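Long-range contact in cpftsy (Physcomitrella patens, PDB 4AK9), which probably acts as the chloroplast signal recognition particle receptor, a SIMIBI-class GTPase that helps deliver proteins to the thylakoid membrane: residues L92-T101 against F307-F317. Numbering follows the deposited sequence.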
ATOM      1  N   LEU A  92      -1.833  20.663  -7.655  1.00 25.66           N
ATOM      2  CA  LEU A  92      -1.839  19.383  -6.948  1.00 27.22           C
ATOM      3  C   LEU A  92      -2.860  19.398  -5.795  1.00 26.47           C
ATOM      4  O   LEU A  92      -3.670  18.492  -5.665  1.00 23.94           O
ATOM      5  CB  LEU A  92      -0.441  19.065  -6.428  1.00 23.96           C
ATOM      6  CG  LEU A  92      -0.295  17.850  -5.489  1.00 24.85           C
ATOM      7  CD1 LEU A  92      -0.643  16.543  -6.227  1.00 26.31           C
ATOM      8  CD2 LEU A  92       1.107  17.782  -4.942  1.00 26.89           C
ATOM      9  N   LYS A  93      -2.816  20.438  -4.971  1.00 25.96           N
ATOM     10  CA  LYS A  93      -3.753  20.561  -3.856  1.00 27.56           C
ATOM     11  C   LYS A  93      -5.184  20.656  -4.342  1.00 24.79           C
ATOM     12  O   LYS A  93      -6.065  20.007  -3.777  1.00 22.49           O
ATOM     13  CB  LYS A  93      -3.409  21.764  -2.960  1.00 26.76           C
ATOM     14  CG  LYS A  93      -2.045  21.652  -2.298  1.00 28.89           C
ATOM     15  CD  LYS A  93      -1.686  22.908  -1.474  1.00 33.21           C
ATOM     16  CE  LYS A  93      -2.767  23.205  -0.439  1.00 39.55           C
ATOM     17  NZ  LYS A  93      -2.379  24.310   0.489  1.00 47.97           N
ATOM     18  N   LYS A  94      -5.435  21.474  -5.368  1.00 22.31           N
ATOM     19  CA  LYS A  94      -6.804  21.631  -5.874  1.00 28.36           C
ATOM     20  C   LYS A  94      -7.367  20.362  -6.478  1.00 25.22           C
ATOM     21  O   LYS A  94      -8.540  20.074  -6.309  1.00 23.48           O
ATOM     22  CB  LYS A  94      -6.907  22.775  -6.890  1.00 31.83           C
ATOM     23  CG  LYS A  94      -6.674  24.112  -6.251  1.00 40.13           C
ATOM     24  CD  LYS A  94      -6.606  25.251  -7.265  1.00 51.99           C
ATOM     25  CE  LYS A  94      -6.284  26.568  -6.556  1.00 52.98           C
ATOM     26  NZ  LYS A  94      -5.668  27.570  -7.475  1.00 53.82           N
ATOM     27  N   ASN A  95      -6.532  19.610  -7.186  1.00 24.10           N
ATOM     28  CA  ASN A  95      -6.968  18.377  -7.805  1.00 23.04           C
ATOM     29  C   ASN A  95      -7.327  17.352  -6.738  1.00 22.58           C
ATOM     30  O   ASN A  95      -8.288  16.602  -6.903  1.00 20.34           O
ATOM     31  CB  ASN A  95      -5.904  17.787  -8.724  1.00 26.27           C
ATOM     32  CG  ASN A  95      -5.675  18.629  -9.966  1.00 38.56           C
ATOM     33  OD1 ASN A  95      -6.489  19.494 -10.304  1.00 40.39           O
ATOM     34  ND2 ASN A  95      -4.560  18.378 -10.655  1.00 34.98           N
ATOM     35  N   ILE A  96      -6.585  17.352  -5.634  1.00 20.67           N
ATOM     36  CA  ILE A  96      -6.903  16.431  -4.546  1.00 20.34           C
ATOM     37  C   ILE A  96      -8.212  16.843  -3.898  1.00 19.52           C
ATOM     38  O   ILE A  96      -9.071  16.013  -3.624  1.00 19.42           O
ATOM     39  CB  ILE A  96      -5.757  16.323  -3.507  1.00 19.51           C
ATOM     40  CG1 ILE A  96      -4.556  15.668  -4.175  1.00 17.25           C
ATOM     41  CG2 ILE A  96      -6.218  15.494  -2.294  1.00 20.63           C
ATOM     42  CD1 ILE A  96      -3.249  15.802  -3.399  1.00 23.37           C
ATOM     43  N   PHE A  97      -8.392  18.143  -3.676  1.00 20.39           N
ATOM     44  CA  PHE A  97      -9.668  18.625  -3.167  1.00 21.81           C
ATOM     45  C   PHE A  97     -10.838  18.234  -4.080  1.00 22.10           C
ATOM     46  O   PHE A  97     -11.878  17.799  -3.613  1.00 19.69           O
ATOM     47  CB  PHE A  97      -9.634  20.142  -2.969  1.00 18.46           C
ATOM     48  CG  PHE A  97     -10.936  20.703  -2.497  1.00 22.36           C
ATOM     49  CD1 PHE A  97     -11.272  20.650  -1.161  1.00 22.55           C
ATOM     50  CD2 PHE A  97     -11.841  21.260  -3.395  1.00 27.21           C
ATOM     51  CE1 PHE A  97     -12.494  21.151  -0.723  1.00 22.61           C
ATOM     52  CE2 PHE A  97     -13.048  21.776  -2.955  1.00 31.21           C
ATOM     53  CZ  PHE A  97     -13.375  21.717  -1.617  1.00 21.79           C
ATOM     54  N   LYS A  98     -10.665  18.383  -5.391  1.00 20.84           N
ATOM     55  CA  LYS A  98     -11.733  18.002  -6.314  1.00 22.85           C
ATOM     56  C   LYS A  98     -12.077  16.525  -6.266  1.00 23.33           C
ATOM     57  O   LYS A  98     -13.254  16.168  -6.243  1.00 22.39           O
ATOM     58  CB  LYS A  98     -11.372  18.421  -7.740  1.00 25.93           C
ATOM     59  CG  LYS A  98     -11.405  19.919  -7.885  1.00 32.78           C
ATOM     60  CD  LYS A  98     -11.051  20.387  -9.288  1.00 41.12           C
ATOM     61  CE  LYS A  98     -12.122  19.995 -10.315  1.00 53.84           C
ATOM     62  NZ  LYS A  98     -11.971  18.608 -10.860  1.00 54.36           N
ATOM     63  N   LEU A  99     -11.055  15.671  -6.254  1.00 20.66           N
ATOM     64  CA  LEU A  99     -11.284  14.234  -6.181  1.00 19.03           C
ATOM     65  C   LEU A  99     -12.062  13.893  -4.925  1.00 19.56           C
ATOM     66  O   LEU A  99     -12.885  12.979  -4.945  1.00 20.34           O
ATOM     67  CB  LEU A  99      -9.966  13.477  -6.135  1.00 23.46           C
ATOM     68  CG  LEU A  99      -9.205  13.317  -7.441  1.00 29.48           C
ATOM     69  CD1 LEU A  99      -8.143  12.232  -7.223  1.00 30.09           C
ATOM     70  CD2 LEU A  99     -10.167  12.916  -8.554  1.00 33.39           C
ATOM     71  N   LEU A 100     -11.813  14.629  -3.833  1.00 19.65           N
ATOM     72  CA  LEU A 100     -12.485  14.349  -2.549  1.00 19.17           C
ATOM     73  C   LEU A 100     -13.940  14.807  -2.478  1.00 20.40           C
ATOM     74  O   LEU A 100     -14.690  14.387  -1.607  1.00 22.03           O
ATOM     75  CB  LEU A 100     -11.686  14.941  -1.363  1.00 16.51           C
ATOM     76  CG  LEU A 100     -10.384  14.207  -0.974  1.00 18.80           C
ATOM     77  CD1 LEU A 100      -9.516  15.141  -0.072  1.00 18.32           C
ATOM     78  CD2 LEU A 100     -10.711  12.908  -0.231  1.00 17.79           C
ATOM     79  N   THR A 101     -14.342  15.682  -3.396  1.00 23.20           N
ATOM     80  CA  THR A 101     -15.612  16.359  -3.244  1.00 21.76           C
ATOM     81  C   THR A 101     -16.546  16.310  -4.463  1.00 22.97           C
ATOM     82  O   THR A 101     -17.748  16.516  -4.322  1.00 24.83           O
ATOM     83  CB  THR A 101     -15.368  17.859  -2.951  1.00 21.22           C
ATOM     84  OG1 THR A 101     -14.518  18.400  -3.985  1.00 23.97           O
ATOM     85  CG2 THR A 101     -14.699  18.062  -1.586  1.00 21.44           C
ATOM     86  N   PHE A 307     -14.814  14.553   8.975  1.00 20.60           N
ATOM     87  CA  PHE A 307     -13.938  14.804   7.854  1.00 20.00           C
ATOM     88  C   PHE A 307     -14.314  16.081   7.095  1.00 24.87           C
ATOM     89  O   PHE A 307     -15.487  16.375   6.869  1.00 25.70           O
ATOM     90  CB  PHE A 307     -13.951  13.605   6.896  1.00 25.40           C
ATOM     91  CG  PHE A 307     -12.951  13.722   5.786  1.00 20.87           C
ATOM     92  CD1 PHE A 307     -11.612  13.505   6.028  1.00 22.18           C
ATOM     93  CD2 PHE A 307     -13.364  14.056   4.499  1.00 22.58           C
ATOM     94  CE1 PHE A 307     -10.662  13.627   4.997  1.00 19.76           C
ATOM     95  CE2 PHE A 307     -12.437  14.157   3.475  1.00 22.06           C
ATOM     96  CZ  PHE A 307     -11.089  13.951   3.730  1.00 20.04           C
ATOM     97  N   ASP A 308     -13.312  16.852   6.696  1.00 22.21           N
ATOM     98  CA  ASP A 308     -13.533  17.966   5.784  1.00 27.52           C
ATOM     99  C   ASP A 308     -12.389  17.981   4.777  1.00 21.65           C
ATOM    100  O   ASP A 308     -11.222  17.985   5.163  1.00 21.56           O
ATOM    101  CB  ASP A 308     -13.569  19.296   6.544  1.00 28.24           C
ATOM    102  CG  ASP A 308     -13.679  20.477   5.619  1.00 35.40           C
ATOM    103  OD1 ASP A 308     -14.760  20.639   4.996  1.00 40.02           O
ATOM    104  OD2 ASP A 308     -12.697  21.247   5.485  1.00 29.12           O
ATOM    105  N   ALA A 309     -12.730  17.998   3.491  1.00 23.47           N
ATOM    106  CA  ALA A 309     -11.743  17.839   2.425  1.00 21.45           C
ATOM    107  C   ALA A 309     -10.713  18.969   2.430  1.00 22.80           C
ATOM    108  O   ALA A 309      -9.528  18.744   2.325  1.00 20.05           O
ATOM    109  CB  ALA A 309     -12.440  17.771   1.086  1.00 23.38           C
ATOM    110  N   GLN A 310     -11.169  20.208   2.562  1.00 21.76           N
ATOM    111  CA  GLN A 310     -10.189  21.295   2.619  1.00 25.58           C
ATOM    112  C   GLN A 310      -9.221  21.189   3.815  1.00 21.83           C
ATOM    113  O   GLN A 310      -8.014  21.377   3.660  1.00 23.15           O
ATOM    114  CB  GLN A 310     -10.875  22.661   2.562  1.00 27.79           C
ATOM    115  CG  GLN A 310      -9.907  23.792   2.227  1.00 30.21           C
ATOM    116  CD  GLN A 310      -9.160  23.570   0.923  1.00 29.86           C
ATOM    117  OE1 GLN A 310      -9.760  23.523  -0.159  1.00 31.99           O
ATOM    118  NE2 GLN A 310      -7.829  23.425   1.016  1.00 33.67           N
ATOM    119  N   SER A 311      -9.744  20.887   4.998  1.00 23.83           N
ATOM    120  CA  SER A 311      -8.887  20.743   6.182  1.00 26.85           C
ATOM    121  C   SER A 311      -7.882  19.624   6.005  1.00 21.54           C
ATOM    122  O   SER A 311      -6.728  19.731   6.432  1.00 22.92           O
ATOM    123  CB  SER A 311      -9.738  20.410   7.405  1.00 29.16           C
ATOM    124  OG  SER A 311     -10.787  21.364   7.520  1.00 39.43           O
ATOM    125  N   PHE A 312      -8.328  18.539   5.386  1.00 20.44           N
ATOM    126  CA  PHE A 312      -7.447  17.406   5.155  1.00 23.99           C
ATOM    127  C   PHE A 312      -6.314  17.803   4.219  1.00 20.13           C
ATOM    128  O   PHE A 312      -5.136  17.504   4.479  1.00 22.59           O
ATOM    129  CB  PHE A 312      -8.261  16.242   4.574  1.00 21.83           C
ATOM    130  CG  PHE A 312      -7.437  15.076   4.128  1.00 20.63           C
ATOM    131  CD1 PHE A 312      -6.898  14.188   5.050  1.00 23.22           C
ATOM    132  CD2 PHE A 312      -7.196  14.860   2.766  1.00 24.18           C
ATOM    133  CE1 PHE A 312      -6.122  13.092   4.609  1.00 26.04           C
ATOM    134  CE2 PHE A 312      -6.419  13.756   2.322  1.00 21.78           C
ATOM    135  CZ  PHE A 312      -5.898  12.878   3.264  1.00 21.26           C
ATOM    136  N   VAL A 313      -6.654  18.497   3.131  1.00 17.88           N
ATOM    137  CA  VAL A 313      -5.639  18.858   2.159  1.00 22.06           C
ATOM    138  C   VAL A 313      -4.632  19.813   2.818  1.00 25.95           C
ATOM    139  O   VAL A 313      -3.405  19.674   2.648  1.00 25.80           O
ATOM    140  CB  VAL A 313      -6.251  19.490   0.873  1.00 22.90           C
ATOM    141  CG1 VAL A 313      -5.138  20.015  -0.048  1.00 28.59           C
ATOM    142  CG2 VAL A 313      -7.108  18.444   0.131  1.00 25.59           C
ATOM    143  N   ASP A 314      -5.143  20.753   3.603  1.00 24.94           N
ATOM    144  CA  ASP A 314      -4.258  21.661   4.353  1.00 25.62           C
ATOM    145  C   ASP A 314      -3.364  20.965   5.400  1.00 30.69           C
ATOM    146  O   ASP A 314      -2.269  21.437   5.712  1.00 32.59           O
ATOM    147  CB  ASP A 314      -5.075  22.760   5.018  1.00 30.35           C
ATOM    148  CG  ASP A 314      -5.705  23.714   4.005  1.00 29.19           C
ATOM    149  OD1 ASP A 314      -5.189  23.830   2.868  1.00 36.51           O
ATOM    150  OD2 ASP A 314      -6.722  24.346   4.366  1.00 43.64           O
ATOM    151  N   ALA A 315      -3.831  19.844   5.939  1.00 27.27           N
ATOM    152  CA  ALA A 315      -3.027  19.058   6.863  1.00 27.90           C
ATOM    153  C   ALA A 315      -1.897  18.295   6.163  1.00 27.05           C
ATOM    154  O   ALA A 315      -0.818  18.121   6.728  1.00 27.67           O
ATOM    155  CB  ALA A 315      -3.911  18.108   7.669  1.00 21.54           C
ATOM    156  N   LEU A 316      -2.139  17.836   4.944  1.00 21.42           N
ATOM    157  CA  LEU A 316      -1.108  17.156   4.163  1.00 25.31           C
ATOM    158  C   LEU A 316      -0.118  18.136   3.564  1.00 28.97           C
ATOM    159  O   LEU A 316       1.074  17.843   3.471  1.00 26.48           O
ATOM    160  CB  LEU A 316      -1.743  16.410   3.006  1.00 23.16           C
ATOM    161  CG  LEU A 316      -2.699  15.287   3.386  1.00 33.43           C
ATOM    162  CD1 LEU A 316      -2.925  14.407   2.165  1.00 31.11           C
ATOM    163  CD2 LEU A 316      -2.121  14.515   4.509  1.00 29.45           C
ATOM    164  N   PHE A 317      -0.631  19.296   3.157  1.00 29.63           N
ATOM    165  CA  PHE A 317       0.166  20.281   2.420  1.00 34.18           C
ATOM    166  C   PHE A 317      -0.041  21.673   3.002  1.00 35.10           C
ATOM    167  O   PHE A 317      -0.686  22.512   2.382  1.00 40.55           O
ATOM    168  CB  PHE A 317      -0.257  20.321   0.950  1.00 33.01           C
ATOM    169  CG  PHE A 317      -0.029  19.048   0.205  1.00 31.51           C
ATOM    170  CD1 PHE A 317       1.253  18.660  -0.163  1.00 35.15           C
ATOM    171  CD2 PHE A 317      -1.111  18.245  -0.167  1.00 31.68           C
ATOM    172  CE1 PHE A 317       1.457  17.471  -0.877  1.00 34.55           C
ATOM    173  CE2 PHE A 317      -0.914  17.056  -0.882  1.00 33.95           C
ATOM    174  CZ  PHE A 317       0.360  16.679  -1.243  1.00 33.31           C
TER
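Val313 fits as a knob into the hole formed by Lys93, Ile96, Phe97 and Leu100. The two helices run roughly antiparallel, at 145°. This joins helix 85-101, from the helical bundle, to helix 309-316, near the end of the GTPase part. The tight side is apolar. Val313 CG2 lies 3.9 Å from Ile96 CG2. Leu100 CD1 reaches Phe312 CD2 at 3.7 Å, while its CB meets the CB of Ala309. The Phe317 ring takes Ile96 CD1 at 3.7 Å from its CE2 and Leu92 CD2 near its CZ. The stem of Lys93 belongs here too. Its CB packs on Val313 CG1, and its CD runs past Phe317 CB at 3.8 Å, the two side chains pointing in opposite directions. Val282 of helix 280-288 touches Ile96 and Phe312. The looser side is polar and partly exposed. Gln310 OE1 lies over one face of the Phe97 ring, 3.4 Å from CD1. Lys93 bends at chi3 (55°), and NZ donates a hydrogen bond to Phe317 O (3.1 Å), nearly in line with the carbonyl (171°). The salt bridge from Lys93 NZ to Asp314 OD1 is long, 3.7 Å. With an alanine at Lys93, Phe317 O would probably lose this donor and Phe317 CB its aliphatic cover. The chemistry is consistent with apolar packing doing most to join the two parts, while one lysine ties off the carbonyl just past the helix end.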